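Local structure of VIN1 (Oscarella pearsei, 6BFI) at residues S222-A227 and R457-N462; I383-E387 and K476-L480. The protein is a vinculin homolog that probably binds actin filaments and may play a role in cell-cell adhesion. All coordinates share one frame; numbering follows the deposited sequence.

Contact 1: residues S222-A227 and R457-N462; sequences SGMKDA and RVVLEN
The N-terminal end of helix 224-249, with Ser222 and its N-cap residue Gly223, docks on the C-terminal end of helix 452-460 and the residues just after it, at Val458, Glu461 and Asn462. The two backbones come close at Gly223 and Val458, whose CA atoms are 5.1 Å apart. Gly223 has a positive phi of 72°. A beta carbon on it would point at the other segment, close to Asn462 ND2 and Glu461 OE1. Asn462 is buried. Its ND2 donates to Ser222 O at 3.2 Å, from a position tilted out of the carbonyl plane, and also makes a weak bond back to Val458 O. Asn462 OD1 has a weak bond from Lys218 NZ, so both ends of the amide are engaged. Ser222 OG adds a weak hydrogen bond to Glu461 O at 3.0 Å. Val458 has CG1 anti to the backbone N (chi1 175°), which leaves CG2 beside that N and against the first turn of helix 224-249. Val458 CG2 lies 3.3 Å from Ala227 N and 3.5 Å from Asp226 CB. Asp226 meets the aliphatic part of Arg457, with OD2 3.1 Å from CD. The Asp226 carboxylate and Arg457 guanidinium planes are 46° apart, and Asp226 OD2 stays 4.1 Å from Arg457 NE, too far for a salt bridge. The arrangement is a helix start, with glycine at its N-cap position, set against a helix end in an all-helical vinculin-family fold.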
ATOM      1  N   SER A 222     -27.299  35.989   3.184  1.00 90.55           N
ATOM      2  CA  SER A 222     -26.539  36.040   1.940  1.00 85.92           C
ATOM      3  C   SER A 222     -25.347  35.090   1.983  1.00 84.22           C
ATOM      4  O   SER A 222     -24.286  35.434   2.505  1.00 89.21           O
ATOM      5  CB  SER A 222     -26.066  37.467   1.660  1.00 85.08           C
ATOM      6  OG  SER A 222     -25.324  37.534   0.456  1.00 79.13           O
ATOM      7  N   GLY A 223     -25.523  33.894   1.426  1.00 81.14           N
ATOM      8  CA  GLY A 223     -24.457  32.913   1.434  1.00 76.57           C
ATOM      9  C   GLY A 223     -24.177  32.296   2.782  1.00 72.07           C
ATOM     10  O   GLY A 223     -23.067  31.813   3.013  1.00 70.29           O
ATOM     11  N   MET A 224     -25.157  32.304   3.689  1.00 72.52           N
ATOM     12  CA  MET A 224     -24.952  31.715   5.009  1.00 72.46           C
ATOM     13  C   MET A 224     -24.959  30.194   4.940  1.00 69.47           C
ATOM     14  O   MET A 224     -24.210  29.531   5.669  1.00 68.96           O
ATOM     15  CB  MET A 224     -26.028  32.213   5.973  1.00 80.08           C
ATOM     16  CG  MET A 224     -26.081  33.724   6.116  1.00 91.41           C
ATOM     17  SD  MET A 224     -27.725  34.328   6.544  1.00102.97           S
ATOM     18  CE  MET A 224     -28.069  33.366   8.016  1.00102.93           C
ATOM     19  N   LYS A 225     -25.796  29.626   4.068  1.00 71.04           N
ATOM     20  CA  LYS A 225     -25.897  28.174   3.969  1.00 72.93           C
ATOM     21  C   LYS A 225     -24.579  27.551   3.525  1.00 69.17           C
ATOM     22  O   LYS A 225     -24.175  26.505   4.046  1.00 66.98           O
ATOM     23  CB  LYS A 225     -27.020  27.790   3.006  1.00 77.24           C
ATOM     24  CG  LYS A 225     -28.341  27.464   3.685  1.00 82.95           C
ATOM     25  CD  LYS A 225     -29.484  27.459   2.684  1.00 90.53           C
ATOM     26  CE  LYS A 225     -29.144  26.637   1.448  1.00 93.80           C
ATOM     27  NZ  LYS A 225     -30.179  26.788   0.387  1.00 97.90           N
ATOM     28  N   ASP A 226     -23.889  28.181   2.572  1.00 67.48           N
ATOM     29  CA  ASP A 226     -22.658  27.598   2.045  1.00 66.52           C
ATOM     30  C   ASP A 226     -21.483  27.801   2.994  1.00 64.01           C
ATOM     31  O   ASP A 226     -20.611  26.931   3.095  1.00 61.66           O
ATOM     32  CB  ASP A 226     -22.347  28.185   0.669  1.00 71.11           C
ATOM     33  CG  ASP A 226     -23.393  27.825  -0.364  1.00 78.10           C
ATOM     34  OD1 ASP A 226     -23.792  26.644  -0.419  1.00 82.16           O
ATOM     35  OD2 ASP A 226     -23.827  28.725  -1.112  1.00 81.63           O
ATOM     36  N   ALA A 227     -21.436  28.939   3.692  1.00 61.87           N
ATOM     37  CA  ALA A 227     -20.406  29.134   4.708  1.00 60.08           C
ATOM     38  C   ALA A 227     -20.583  28.138   5.846  1.00 50.49           C
ATOM     39  O   ALA A 227     -19.615  27.514   6.306  1.00 48.88           O
ATOM     40  CB  ALA A 227     -20.449  30.570   5.231  1.00 61.54           C
ATOM     41  N   ARG A 457     -18.939  30.078  -3.795  1.00 49.93           N
ATOM     42  CA  ARG A 457     -20.266  30.679  -3.809  1.00 52.18           C
ATOM     43  C   ARG A 457     -20.451  31.670  -2.666  1.00 57.10           C
ATOM     44  O   ARG A 457     -21.200  32.640  -2.814  1.00 56.02           O
ATOM     45  CB  ARG A 457     -21.343  29.594  -3.749  1.00 53.58           C
ATOM     46  CG  ARG A 457     -22.694  30.038  -4.293  1.00 62.54           C
ATOM     47  CD  ARG A 457     -23.729  28.925  -4.237  1.00 66.47           C
ATOM     48  NE  ARG A 457     -23.371  27.785  -5.076  1.00 64.34           N
ATOM     49  CZ  ARG A 457     -23.736  27.652  -6.347  1.00 66.31           C
ATOM     50  NH1 ARG A 457     -24.468  28.592  -6.933  1.00 66.46           N
ATOM     51  NH2 ARG A 457     -23.369  26.579  -7.036  1.00 65.94           N
ATOM     52  N   VAL A 458     -19.781  31.451  -1.530  1.00 54.94           N
ATOM     53  CA  VAL A 458     -19.786  32.456  -0.474  1.00 58.71           C
ATOM     54  C   VAL A 458     -19.066  33.712  -0.941  1.00 62.99           C
ATOM     55  O   VAL A 458     -19.521  34.835  -0.682  1.00 70.09           O
ATOM     56  CB  VAL A 458     -19.159  31.903   0.819  1.00 59.49           C
ATOM     57  CG1 VAL A 458     -19.071  33.004   1.877  1.00 56.40           C
ATOM     58  CG2 VAL A 458     -19.962  30.725   1.343  1.00 59.18           C
ATOM     59  N   VAL A 459     -17.935  33.550  -1.632  1.00 54.62           N
ATOM     60  CA  VAL A 459     -17.244  34.724  -2.156  1.00 60.34           C
ATOM     61  C   VAL A 459     -18.100  35.428  -3.202  1.00 61.78           C
ATOM     62  O   VAL A 459     -18.189  36.662  -3.221  1.00 60.74           O
ATOM     63  CB  VAL A 459     -15.867  34.336  -2.720  1.00 55.28           C
ATOM     64  CG1 VAL A 459     -15.269  35.497  -3.504  1.00 57.40           C
ATOM     65  CG2 VAL A 459     -14.944  33.937  -1.593  1.00 54.42           C
ATOM     66  N   LEU A 460     -18.756  34.655  -4.071  1.00 64.23           N
ATOM     67  CA  LEU A 460     -19.552  35.237  -5.148  1.00 66.54           C
ATOM     68  C   LEU A 460     -20.630  36.171  -4.608  1.00 69.85           C
ATOM     69  O   LEU A 460     -20.909  37.218  -5.205  1.00 64.56           O
ATOM     70  CB  LEU A 460     -20.188  34.129  -5.986  1.00 58.15           C
ATOM     71  CG  LEU A 460     -21.142  34.586  -7.091  1.00 60.79           C
ATOM     72  CD1 LEU A 460     -20.377  35.245  -8.232  1.00 62.11           C
ATOM     73  CD2 LEU A 460     -21.990  33.429  -7.593  1.00 60.36           C
ATOM     74  N   GLU A 461     -21.246  35.812  -3.481  1.00 69.92           N
ATOM     75  CA  GLU A 461     -22.345  36.583  -2.917  1.00 78.40           C
ATOM     76  C   GLU A 461     -21.909  37.456  -1.743  1.00 77.86           C
ATOM     77  O   GLU A 461     -22.758  37.919  -0.971  1.00 78.76           O
ATOM     78  CB  GLU A 461     -23.477  35.643  -2.500  1.00 87.40           C
ATOM     79  CG  GLU A 461     -24.236  35.058  -3.686  1.00 98.86           C
ATOM     80  CD  GLU A 461     -24.442  33.560  -3.578  1.00105.26           C
ATOM     81  OE1 GLU A 461     -24.525  33.050  -2.441  1.00110.53           O
ATOM     82  OE2 GLU A 461     -24.515  32.892  -4.632  1.00110.52           O
ATOM     83  N   ASN A 462     -20.604  37.705  -1.603  1.00 76.76           N
ATOM     84  CA  ASN A 462     -20.074  38.564  -0.541  1.00 71.49           C
ATOM     85  C   ASN A 462     -18.788  39.218  -1.028  1.00 67.57           C
ATOM     86  O   ASN A 462     -17.698  38.945  -0.513  1.00 69.01           O
ATOM     87  CB  ASN A 462     -19.827  37.759   0.736  1.00 70.37           C
ATOM     88  CG  ASN A 462     -21.105  37.450   1.487  1.00 71.05           C
ATOM     89  OD1 ASN A 462     -21.923  38.336   1.728  1.00 74.06           O
ATOM     90  ND2 ASN A 462     -21.288  36.187   1.857  1.00 70.14           N
TER

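Contact 2: residues I383-E387 and K476-L480; sequences IKALE and KEKWL
Ile383 and Glu387 of helix 381-390 face Lys476 and Trp479 of helix 466-493 in an antiparallel helix-helix contact. The short axes run at 172° to each other and are 11.5 Å apart. The contact has an apolar side and a charged side. On the apolar side Ile383 CD1 touches Trp479 CB at 3.8 Å and Lys476 CG at the same distance. Its CG1 lies anti to the backbone N (chi1 -167°), which carries CD1 across to the other helix. The Trp479 ring also meets Phe410. On the charged side Glu387 OE1 accepts from two lysines. Lys476 NZ reaches Glu387 OE1 at 2.9 Å on the syn side, out of the carboxylate plane, while Lys384 NZ, one turn earlier on its own helix, meets the same Glu387 OE1 at 3.1 Å. A water takes a hydrogen bond from Lys476 NZ and gives one to Glu387 OE2, so it links the second carboxylate oxygen to the same lysine. A glutamine in place of Glu387 removes the negative charge the two lysines share, and their ammonium groups, with NZ atoms 3.8 Å apart, would probably repel each other and move apart. Here an apolar seam with a salt-bridge network on one flank pairs antiparallel helices within a helical bundle, the kind of fold the vinculin family is built from.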
ATOM      1  N   ILE A 383     -10.286  25.149 -11.638  1.00 54.30           N
ATOM      2  CA  ILE A 383     -10.572  25.711 -10.320  1.00 54.45           C
ATOM      3  C   ILE A 383     -10.135  27.169 -10.256  1.00 59.10           C
ATOM      4  O   ILE A 383     -10.739  27.974  -9.534  1.00 55.99           O
ATOM      5  CB  ILE A 383      -9.920  24.871  -9.204  1.00 48.92           C
ATOM      6  CG1 ILE A 383     -10.479  25.284  -7.838  1.00 52.80           C
ATOM      7  CG2 ILE A 383      -8.409  25.028  -9.211  1.00 43.31           C
ATOM      8  CD1 ILE A 383      -9.895  24.512  -6.672  1.00 54.44           C
ATOM      9  N   LYS A 384      -9.094  27.538 -11.009  1.00 64.78           N
ATOM     10  CA  LYS A 384      -8.718  28.944 -11.098  1.00 70.45           C
ATOM     11  C   LYS A 384      -9.790  29.746 -11.822  1.00 69.13           C
ATOM     12  O   LYS A 384     -10.117  30.867 -11.413  1.00 74.22           O
ATOM     13  CB  LYS A 384      -7.369  29.084 -11.806  1.00 79.56           C
ATOM     14  CG  LYS A 384      -6.875  30.514 -11.914  1.00 89.09           C
ATOM     15  CD  LYS A 384      -6.716  31.137 -10.538  1.00 95.38           C
ATOM     16  CE  LYS A 384      -6.205  32.563 -10.633  1.00104.40           C
ATOM     17  NZ  LYS A 384      -6.075  33.189  -9.288  1.00107.80           N
ATOM     18  N   ALA A 385     -10.354  29.181 -12.892  1.00 68.54           N
ATOM     19  CA  ALA A 385     -11.461  29.836 -13.579  1.00 67.04           C
ATOM     20  C   ALA A 385     -12.673  29.983 -12.668  1.00 62.10           C
ATOM     21  O   ALA A 385     -13.397  30.982 -12.753  1.00 55.40           O
ATOM     22  CB  ALA A 385     -11.829  29.055 -14.841  1.00 60.52           C
ATOM     23  N   LEU A 386     -12.906  29.006 -11.785  1.00 59.23           N
ATOM     24  CA  LEU A 386     -14.006  29.123 -10.834  1.00 57.66           C
ATOM     25  C   LEU A 386     -13.738  30.220  -9.810  1.00 58.61           C
ATOM     26  O   LEU A 386     -14.634  31.014  -9.496  1.00 64.06           O
ATOM     27  CB  LEU A 386     -14.245  27.786 -10.135  1.00 55.43           C
ATOM     28  CG  LEU A 386     -15.294  27.806  -9.019  1.00 58.28           C
ATOM     29  CD1 LEU A 386     -16.680  28.105  -9.573  1.00 56.98           C
ATOM     30  CD2 LEU A 386     -15.291  26.494  -8.257  1.00 57.14           C
ATOM     31  N   GLU A 387     -12.512  30.282  -9.279  1.00 56.48           N
ATOM     32  CA  GLU A 387     -12.186  31.330  -8.317  1.00 59.24           C
ATOM     33  C   GLU A 387     -12.305  32.714  -8.947  1.00 65.26           C
ATOM     34  O   GLU A 387     -12.810  33.651  -8.316  1.00 68.52           O
ATOM     35  CB  GLU A 387     -10.780  31.120  -7.753  1.00 60.44           C
ATOM     36  CG  GLU A 387     -10.439  32.059  -6.600  1.00 65.61           C
ATOM     37  CD  GLU A 387      -8.953  32.102  -6.290  1.00 70.37           C
ATOM     38  OE1 GLU A 387      -8.143  32.159  -7.240  1.00 75.02           O
ATOM     39  OE2 GLU A 387      -8.596  32.077  -5.094  1.00 70.81           O
ATOM     40  N   LYS A 476      -8.797  26.317  -2.137  1.00 48.78           N
ATOM     41  CA  LYS A 476      -8.198  26.116  -3.451  1.00 49.49           C
ATOM     42  C   LYS A 476      -6.832  25.453  -3.339  1.00 51.17           C
ATOM     43  O   LYS A 476      -6.509  24.545  -4.111  1.00 50.43           O
ATOM     44  CB  LYS A 476      -8.083  27.450  -4.190  1.00 50.39           C
ATOM     45  CG  LYS A 476      -7.592  27.318  -5.626  1.00 49.84           C
ATOM     46  CD  LYS A 476      -7.391  28.675  -6.291  1.00 54.75           C
ATOM     47  CE  LYS A 476      -6.177  29.399  -5.730  1.00 58.20           C
ATOM     48  NZ  LYS A 476      -5.813  30.595  -6.542  1.00 60.93           N
ATOM     49  N   GLU A 477      -6.016  25.891  -2.376  1.00 55.20           N
ATOM     50  CA  GLU A 477      -4.693  25.298  -2.222  1.00 58.41           C
ATOM     51  C   GLU A 477      -4.765  23.881  -1.663  1.00 60.05           C
ATOM     52  O   GLU A 477      -3.895  23.056  -1.965  1.00 64.09           O
ATOM     53  CB  GLU A 477      -3.819  26.186  -1.338  1.00 62.22           C
ATOM     54  CG  GLU A 477      -3.555  27.556  -1.943  1.00 73.21           C
ATOM     55  CD  GLU A 477      -2.833  28.487  -0.990  1.00 81.23           C
ATOM     56  OE1 GLU A 477      -1.681  28.873  -1.285  1.00 88.59           O
ATOM     57  OE2 GLU A 477      -3.419  28.827   0.060  1.00 82.90           O
ATOM     58  N   LYS A 478      -5.780  23.575  -0.851  1.00 56.83           N
ATOM     59  CA  LYS A 478      -5.964  22.191  -0.424  1.00 53.70           C
ATOM     60  C   LYS A 478      -6.323  21.298  -1.604  1.00 49.95           C
ATOM     61  O   LYS A 478      -5.770  20.197  -1.750  1.00 51.28           O
ATOM     62  CB  LYS A 478      -7.038  22.105   0.660  1.00 58.90           C
ATOM     63  CG  LYS A 478      -6.619  22.722   1.980  1.00 63.44           C
ATOM     64  CD  LYS A 478      -5.367  22.048   2.509  1.00 67.74           C
ATOM     65  CE  LYS A 478      -4.694  22.895   3.572  1.00 74.51           C
ATOM     66  NZ  LYS A 478      -3.444  22.259   4.068  1.00 78.41           N
ATOM     67  N   TRP A 479      -7.237  21.761  -2.462  1.00 45.56           N
ATOM     68  CA  TRP A 479      -7.590  20.983  -3.643  1.00 48.78           C
ATOM     69  C   TRP A 479      -6.387  20.803  -4.561  1.00 51.60           C
ATOM     70  O   TRP A 479      -6.159  19.709  -5.089  1.00 48.06           O
ATOM     71  CB  TRP A 479      -8.743  21.647  -4.396  1.00 47.22           C
ATOM     72  CG  TRP A 479      -9.262  20.813  -5.540  1.00 51.00           C
ATOM     73  CD1 TRP A 479     -10.349  19.988  -5.526  1.00 55.56           C
ATOM     74  CD2 TRP A 479      -8.703  20.715  -6.859  1.00 47.65           C
ATOM     75  NE1 TRP A 479     -10.506  19.387  -6.753  1.00 52.46           N
ATOM     76  CE2 TRP A 479      -9.508  19.817  -7.588  1.00 48.28           C
ATOM     77  CE3 TRP A 479      -7.605  21.302  -7.493  1.00 47.81           C
ATOM     78  CZ2 TRP A 479      -9.249  19.493  -8.917  1.00 47.04           C
ATOM     79  CZ3 TRP A 479      -7.348  20.976  -8.811  1.00 49.73           C
ATOM     80  CH2 TRP A 479      -8.165  20.080  -9.509  1.00 47.51           C
ATOM     81  N   LEU A 480      -5.603  21.866  -4.760  1.00 51.34           N
ATOM     82  CA  LEU A 480      -4.426  21.763  -5.618  1.00 52.86           C
ATOM     83  C   LEU A 480      -3.390  20.815  -5.027  1.00 56.55           C
ATOM     84  O   LEU A 480      -2.718  20.084  -5.762  1.00 60.98           O
ATOM     85  CB  LEU A 480      -3.816  23.145  -5.851  1.00 54.03           C
ATOM     86  CG  LEU A 480      -4.574  24.078  -6.795  1.00 55.65           C
ATOM     87  CD1 LEU A 480      -3.868  25.427  -6.913  1.00 60.64           C
ATOM     88  CD2 LEU A 480      -4.738  23.433  -8.162  1.00 51.60           C
TER
HETATM   89  O   HOH W   1      -6.072  33.112  -4.828  1.00 64.08           O

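In the fold
Contacts 1 and 2 lie on the same side of the chain's centre, with their own centres about 17 Å apart. Their nearest atoms are about 6 Å apart, so they do not touch directly. Along the chain the segments alternate: 222-227, 383-387, 457-462, 476-480. Helix 452-460, used in contact 1, is followed by helix 466-493, used in contact 2. The helices that carry them are also in contact: Leu386 packs on Ala456 of helix 452-460, and Val458 on Ala468 of helix 466-493. Contact 2 thus lies among helices 381-390, 399-427, 452-460 and 466-493. Contact 1 attaches helix 224-249, which packs on helix 185-215, to the end of that group.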